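Side-chain contacts in hypoxanthine-guanine phosphoribosyltransferase (HGPRT) (Schistosoma mansoni, PDB 5IPF), which probably serves purine salvage by transferring a phosphoribosyl group to hypoxanthine or guanine, and is here bound to the nucleotide IMP: residues N74-Y79 with D105-T110; I87-V92 with K98-L103. All coordinates share one frame; numbering follows the deposited sequence.

The two contacts lie in the phosphoribosyltransferase domain, their centres about 12 Å apart, and share helix 97-112. Along the chain, helix 61-81 comes first, then strand 87-92, then helix 97-112, so the strand and the early part of the second helix, which make contact 2, fall between the two partners of contact 1. Contact 2 sets helix 97-112 on the parallel sheet; contact 1 packs the later part of that helix against helix 61-81. The two contacts touch directly, with Tyr79 CD2 lying 3.6 Å from Ile87 CD1 and Ile75 CD1 lying 4.0 Å from Leu103 CD1. Together they appear to form one buried apolar core joining the two helices to the sheet.

Contact 1. Residues N74-Y79 with D105-T110; sequences NIVDYY and DGLERT
Leu107 reaches across to Ile75 and Val76 with one of its two methyl groups. Its CB makes no close contact with helix segment 74-79; CG leaves it anti to the carbonyl carbon (chi1 -76°), beside the backbone N. At CG the chain divides. CD1 points on to the sheet layer, 3.7 Å from Leu89 CD2. CD2 is the branch for the neighbouring helix: it touches Val76 CG2 at 3.6 Å and comes to 4.2 Å from Ile75 CB. A leucine suits this place because its fork serves two directions at once.

These are helices 61-81 and 97-112 of the phosphoribosyltransferase fold, which flank strand 87-92 in sequence and pack against each other over the parallel sheet, Ile75 also resting on Leu156 of strand 154-159. The axes of the two segments approach to 10.0 Å and cross at -57°. The backbones are nearest at Val76 and Leu107, whose CA atoms are 7.0 Å apart. Short, branched Val76 fills that spacing: its CG2 also meets Thr110 CG2 at 3.6 Å, the two side chains running past each other in opposite senses. Threonine suits the place because it has both a methyl and a hydroxyl: with OG1 anti to the backbone N (chi1 -176°), CG2 falls between N and the carbonyl carbon and meets the valine, while the hydroxyl has a weak hydrogen bond with Arg114. Elsewhere on the same helix, Glu108 forms a salt bridge with Lys98 of a neighbouring subunit.

Contact 2. Residues I87-V92 with K98-L103; sequences ITLMCV and KFLADL
Strand 87-92, helix 97-112 and strand 120-125 form a beta-alpha-beta unit of the phosphoribosyltransferase domain, and here the first strand meets the helix that follows it. The segments run nearly antiparallel, at 152°, with their axes 9.0 Å apart. Leu89 and Cys91, two residues apart on the strand, direct their side chains to the helix; Leu100 and Leu103, about one turn apart, answer them.

Leu100 is the central piece. Its CG lies anti to the backbone N (chi1 168°), and its two methyls part to serve different strand residues: CD1 meets Leu89 CD2 at 3.9 Å, whereas CD2 lies 3.5 Å from Cys91 CB. The cysteine sulfur rests alongside the same leucine, SG being 3.8 Å from Leu100 CB. A small residue such as cysteine suits this spot, where the CA atoms of Cys91 and Leu100 are only 6.5 Å apart. Farther back on the strand the longer Leu89 reaches out, and its CD2 also touches Leu103 CD2 at 4.0 Å, so that this single methyl meets both helix leucines, the Leu89 side chain lying aslant to each. Phe124 of strand 120-125 adjoins Cys91 and Leu100, while Phe97 of a neighbouring subunit packs on Leu100, bringing this layer up to a subunit interface.

The Cys91 side chain lies about 11 Å from the bound IMP, too far to touch it, so the contact is packing in the core near the pocket rather than part of it. Between the two segments the attraction is wholly apolar. Such forces have little directional preference, which is consistent with shape fit, more than directed bonds, setting how the helix lies on this strand, while the strand spends backbone hydrogen bonds on its sheet neighbours at Ser121 and Leu156.

Contact 1. Residues N74-Y79 with D105-T110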
loop_
_atom_site.group_PDB
_atom_site.type_symbol
_atom_site.label_atom_id
_atom_site.label_comp_id
_atom_site.label_asym_id
_atom_site.label_seq_id
_atom_site.Cartn_x
_atom_site.Cartn_y
_atom_site.Cartn_z
ATOM N N ASN A 74 -18.434 3.452 -5.809
ATOM C CA ASN A 74 -19.560 3.538 -6.739
ATOM C C ASN A 74 -20.172 2.166 -7.006
ATOM O O ASN A 74 -21.398 1.997 -6.960
ATOM C CB ASN A 74 -19.107 4.182 -8.050
ATOM C CG ASN A 74 -18.670 5.622 -7.875
ATOM O OD1 ASN A 74 -19.156 6.285 -6.935
ATOM N ND2 ASN A 74 -17.845 6.092 -8.684
ATOM N N ILE A 75 -19.331 1.173 -7.297
ATOM C CA ILE A 75 -19.837 -0.170 -7.577
ATOM C C ILE A 75 -20.571 -0.726 -6.360
ATOM O O ILE A 75 -21.668 -1.292 -6.475
ATOM C CB ILE A 75 -18.684 -1.091 -8.015
ATOM C CG1 ILE A 75 -18.011 -0.542 -9.274
ATOM C CG2 ILE A 75 -19.189 -2.498 -8.261
ATOM C CD1 ILE A 75 -16.783 -1.323 -9.693
ATOM N N VAL A 76 -19.985 -0.554 -5.172
ATOM C CA VAL A 76 -20.573 -1.140 -3.971
ATOM C C VAL A 76 -21.946 -0.542 -3.700
ATOM O O VAL A 76 -22.931 -1.270 -3.520
ATOM C CB VAL A 76 -19.632 -0.975 -2.766
ATOM C CG1 VAL A 76 -20.394 -1.209 -1.469
ATOM C CG2 VAL A 76 -18.484 -1.952 -2.873
ATOM N N ASP A 77 -22.046 0.792 -3.677
ATOM C CA ASP A 77 -23.346 1.370 -3.348
ATOM C C ASP A 77 -24.354 1.230 -4.487
ATOM O O ASP A 77 -25.562 1.313 -4.232
ATOM C CB ASP A 77 -23.214 2.835 -2.911
ATOM C CG ASP A 77 -22.431 3.681 -3.883
ATOM O OD1 ASP A 77 -22.574 3.485 -5.105
ATOM O OD2 ASP A 77 -21.673 4.560 -3.417
ATOM N N TYR A 78 -23.903 0.995 -5.724
ATOM C CA TYR A 78 -24.850 0.590 -6.758
ATOM C C TYR A 78 -25.447 -0.775 -6.435
ATOM O O TYR A 78 -26.671 -0.934 -6.364
ATOM C CB TYR A 78 -24.189 0.559 -8.137
ATOM C CG TYR A 78 -25.107 -0.042 -9.184
ATOM C CD1 TYR A 78 -26.090 0.726 -9.794
ATOM C CD2 TYR A 78 -25.012 -1.384 -9.538
ATOM C CE1 TYR A 78 -26.944 0.180 -10.738
ATOM C CE2 TYR A 78 -25.863 -1.938 -10.476
ATOM C CZ TYR A 78 -26.827 -1.153 -11.076
ATOM O OH TYR A 78 -27.673 -1.703 -12.014
ATOM N N TYR A 79 -24.587 -1.780 -6.243
ATOM C CA TYR A 79 -25.077 -3.126 -5.967
ATOM C C TYR A 79 -25.760 -3.248 -4.612
ATOM O O TYR A 79 -26.378 -4.282 -4.344
ATOM C CB TYR A 79 -23.933 -4.135 -6.063
ATOM C CG TYR A 79 -23.551 -4.476 -7.485
ATOM C CD1 TYR A 79 -24.230 -5.466 -8.186
ATOM C CD2 TYR A 79 -22.520 -3.806 -8.128
ATOM C CE1 TYR A 79 -23.887 -5.779 -9.487
ATOM C CE2 TYR A 79 -22.171 -4.113 -9.429
ATOM C CZ TYR A 79 -22.855 -5.101 -10.102
ATOM O OH TYR A 79 -22.511 -5.410 -11.398
ATOM N N ASP A 105 -9.271 -5.496 -4.030
ATOM C CA ASP A 105 -8.733 -4.860 -2.829
ATOM C C ASP A 105 -9.625 -3.709 -2.375
ATOM O O ASP A 105 -10.078 -3.663 -1.223
ATOM C CB ASP A 105 -7.308 -4.367 -3.104
ATOM C CG ASP A 105 -6.392 -4.493 -1.897
ATOM O OD1 ASP A 105 -6.406 -3.591 -1.030
ATOM O OD2 ASP A 105 -5.639 -5.487 -1.826
ATOM N N GLY A 106 -9.895 -2.770 -3.283
ATOM C CA GLY A 106 -10.728 -1.633 -2.927
ATOM C C GLY A 106 -12.142 -2.028 -2.545
ATOM O O GLY A 106 -12.732 -1.445 -1.632
ATOM N N LEU A 107 -12.705 -3.024 -3.238
ATOM C CA LEU A 107 -14.062 -3.478 -2.941
ATOM C C LEU A 107 -14.149 -4.061 -1.536
ATOM O O LEU A 107 -14.998 -3.652 -0.733
ATOM C CB LEU A 107 -14.516 -4.511 -3.977
ATOM C CG LEU A 107 -14.942 -4.060 -5.378
ATOM C CD1 LEU A 107 -15.375 -5.259 -6.212
ATOM C CD2 LEU A 107 -16.061 -3.037 -5.304
ATOM N N GLU A 108 -13.277 -5.023 -1.222
ATOM C CA GLU A 108 -13.277 -5.615 0.110
ATOM C C GLU A 108 -12.987 -4.575 1.186
ATOM O O GLU A 108 -13.527 -4.666 2.295
ATOM C CB GLU A 108 -12.262 -6.753 0.178
ATOM C CG GLU A 108 -12.532 -7.881 -0.806
ATOM C CD GLU A 108 -11.453 -8.945 -0.787
ATOM O OE1 GLU A 108 -10.454 -8.772 -0.056
ATOM O OE2 GLU A 108 -11.604 -9.957 -1.505
ATOM N N ARG A 109 -12.155 -3.576 0.878
ATOM C CA ARG A 109 -11.869 -2.541 1.870
ATOM C C ARG A 109 -13.097 -1.676 2.138
ATOM O O ARG A 109 -13.471 -1.457 3.296
ATOM C CB ARG A 109 -10.692 -1.675 1.420
ATOM C CG ARG A 109 -10.476 -0.450 2.302
ATOM C CD ARG A 109 -9.156 0.245 2.013
ATOM N NE ARG A 109 -8.009 -0.582 2.377
ATOM C CZ ARG A 109 -7.255 -1.239 1.502
ATOM N NH1 ARG A 109 -7.520 -1.162 0.203
ATOM N NH2 ARG A 109 -6.232 -1.970 1.925
ATOM N N THR A 110 -13.740 -1.176 1.080
ATOM C CA THR A 110 -14.880 -0.286 1.278
ATOM C C THR A 110 -16.083 -1.029 1.850
ATOM O O THR A 110 -16.889 -0.432 2.573
ATOM C CB THR A 110 -15.249 0.415 -0.033
ATOM O OG1 THR A 110 -16.317 1.343 0.201
ATOM C CG2 THR A 110 -15.689 -0.587 -1.087
#

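Contact 2. Residues I87-V92 with K98-L103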
loop_
_atom_site.group_PDB
_atom_site.type_symbol
_atom_site.label_atom_id
_atom_site.label_comp_id
_atom_site.label_asym_id
_atom_site.label_seq_id
_atom_site.Cartn_x
_atom_site.Cartn_y
_atom_site.Cartn_z
ATOM N N ILE A 87 -22.920 -11.063 -6.285
ATOM C CA ILE A 87 -22.256 -10.314 -7.350
ATOM C C ILE A 87 -20.969 -11.042 -7.714
ATOM O O ILE A 87 -20.159 -11.355 -6.837
ATOM C CB ILE A 87 -21.972 -8.849 -6.953
ATOM C CG1 ILE A 87 -21.081 -8.166 -7.993
ATOM C CG2 ILE A 87 -21.353 -8.761 -5.568
ATOM C CD1 ILE A 87 -20.618 -6.775 -7.583
ATOM N N THR A 88 -20.783 -11.318 -9.004
ATOM C CA THR A 88 -19.704 -12.179 -9.480
ATOM C C THR A 88 -18.809 -11.389 -10.427
ATOM O O THR A 88 -19.226 -11.044 -11.537
ATOM C CB THR A 88 -20.268 -13.420 -10.173
ATOM O OG1 THR A 88 -21.071 -14.163 -9.248
ATOM C CG2 THR A 88 -19.143 -14.306 -10.676
ATOM N N LEU A 89 -17.578 -11.120 -9.998
ATOM C CA LEU A 89 -16.606 -10.436 -10.842
ATOM C C LEU A 89 -15.974 -11.439 -11.800
ATOM O O LEU A 89 -15.345 -12.411 -11.367
ATOM C CB LEU A 89 -15.530 -9.757 -9.996
ATOM C CG LEU A 89 -15.857 -8.443 -9.279
ATOM C CD1 LEU A 89 -16.758 -8.674 -8.077
ATOM C CD2 LEU A 89 -14.574 -7.738 -8.862
ATOM N N MET A 90 -16.142 -11.204 -13.099
ATOM C CA MET A 90 -15.552 -12.042 -14.135
ATOM C C MET A 90 -14.393 -11.296 -14.781
ATOM O O MET A 90 -14.601 -10.273 -15.439
ATOM C CB MET A 90 -16.586 -12.430 -15.190
ATOM C CG MET A 90 -15.971 -13.032 -16.441
ATOM S SD MET A 90 -17.198 -13.569 -17.643
ATOM C CE MET A 90 -17.886 -14.991 -16.802
ATOM N N CYS A 91 -13.184 -11.816 -14.613
ATOM C CA CYS A 91 -11.986 -11.170 -15.134
ATOM C C CYS A 91 -11.668 -11.716 -16.522
ATOM O O CYS A 91 -11.560 -12.936 -16.708
ATOM C CB CYS A 91 -10.807 -11.390 -14.188
ATOM S SG CYS A 91 -9.258 -10.631 -14.722
ATOM N N VAL A 92 -11.528 -10.817 -17.493
ATOM C CA VAL A 92 -11.008 -11.194 -18.805
ATOM C C VAL A 92 -9.499 -11.339 -18.671
ATOM O O VAL A 92 -8.793 -10.359 -18.412
ATOM C CB VAL A 92 -11.383 -10.159 -19.875
ATOM C CG1 VAL A 92 -11.096 -10.700 -21.269
ATOM C CG2 VAL A 92 -12.845 -9.767 -19.738
ATOM N N LYS A 98 -4.305 -7.471 -13.080
ATOM C CA LYS A 98 -3.890 -6.514 -12.055
ATOM C C LYS A 98 -5.032 -5.574 -11.683
ATOM O O LYS A 98 -5.244 -5.274 -10.500
ATOM C CB LYS A 98 -2.673 -5.722 -12.531
ATOM C CG LYS A 98 -1.421 -6.563 -12.734
ATOM C CD LYS A 98 -0.207 -5.690 -13.020
ATOM C CE LYS A 98 1.056 -6.525 -13.178
ATOM N NZ LYS A 98 2.267 -5.675 -13.366
ATOM N N PHE A 99 -5.785 -5.112 -12.685
ATOM C CA PHE A 99 -6.954 -4.279 -12.427
ATOM C C PHE A 99 -7.976 -5.014 -11.567
ATOM O O PHE A 99 -8.608 -4.413 -10.689
ATOM C CB PHE A 99 -7.563 -3.836 -13.758
ATOM C CG PHE A 99 -8.901 -3.174 -13.631
ATOM C CD1 PHE A 99 -9.085 -2.101 -12.777
ATOM C CD2 PHE A 99 -9.973 -3.607 -14.395
ATOM C CE1 PHE A 99 -10.319 -1.489 -12.669
ATOM C CE2 PHE A 99 -11.211 -2.997 -14.292
ATOM C CZ PHE A 99 -11.383 -1.937 -13.428
ATOM N N LEU A 100 -8.141 -6.319 -11.795
ATOM C CA LEU A 100 -9.021 -7.111 -10.942
ATOM C C LEU A 100 -8.488 -7.197 -9.518
ATOM O O LEU A 100 -9.260 -7.119 -8.558
ATOM C CB LEU A 100 -9.197 -8.516 -11.517
ATOM C CG LEU A 100 -9.864 -9.490 -10.541
ATOM C CD1 LEU A 100 -11.364 -9.234 -10.454
ATOM C CD2 LEU A 100 -9.568 -10.936 -10.898
ATOM N N ALA A 101 -7.174 -7.369 -9.358
ATOM C CA ALA A 101 -6.607 -7.514 -8.020
ATOM C C ALA A 101 -6.786 -6.237 -7.209
ATOM O O ALA A 101 -7.296 -6.269 -6.080
ATOM C CB ALA A 101 -5.130 -7.897 -8.117
ATOM N N ASP A 102 -6.387 -5.095 -7.773
ATOM C CA ASP A 102 -6.547 -3.836 -7.052
ATOM C C ASP A 102 -8.017 -3.478 -6.868
ATOM O O ASP A 102 -8.396 -2.923 -5.825
ATOM C CB ASP A 102 -5.803 -2.717 -7.780
ATOM C CG ASP A 102 -4.300 -2.946 -7.815
ATOM O OD1 ASP A 102 -3.758 -3.494 -6.833
ATOM O OD2 ASP A 102 -3.660 -2.581 -8.824
ATOM N N LEU A 103 -8.861 -3.798 -7.855
ATOM C CA LEU A 103 -10.289 -3.528 -7.717
ATOM C C LEU A 103 -10.899 -4.343 -6.584
ATOM O O LEU A 103 -11.702 -3.825 -5.801
ATOM C CB LEU A 103 -11.015 -3.822 -9.029
ATOM C CG LEU A 103 -12.541 -3.690 -8.965
ATOM C CD1 LEU A 103 -12.951 -2.239 -8.758
ATOM C CD2 LEU A 103 -13.195 -4.273 -10.211
#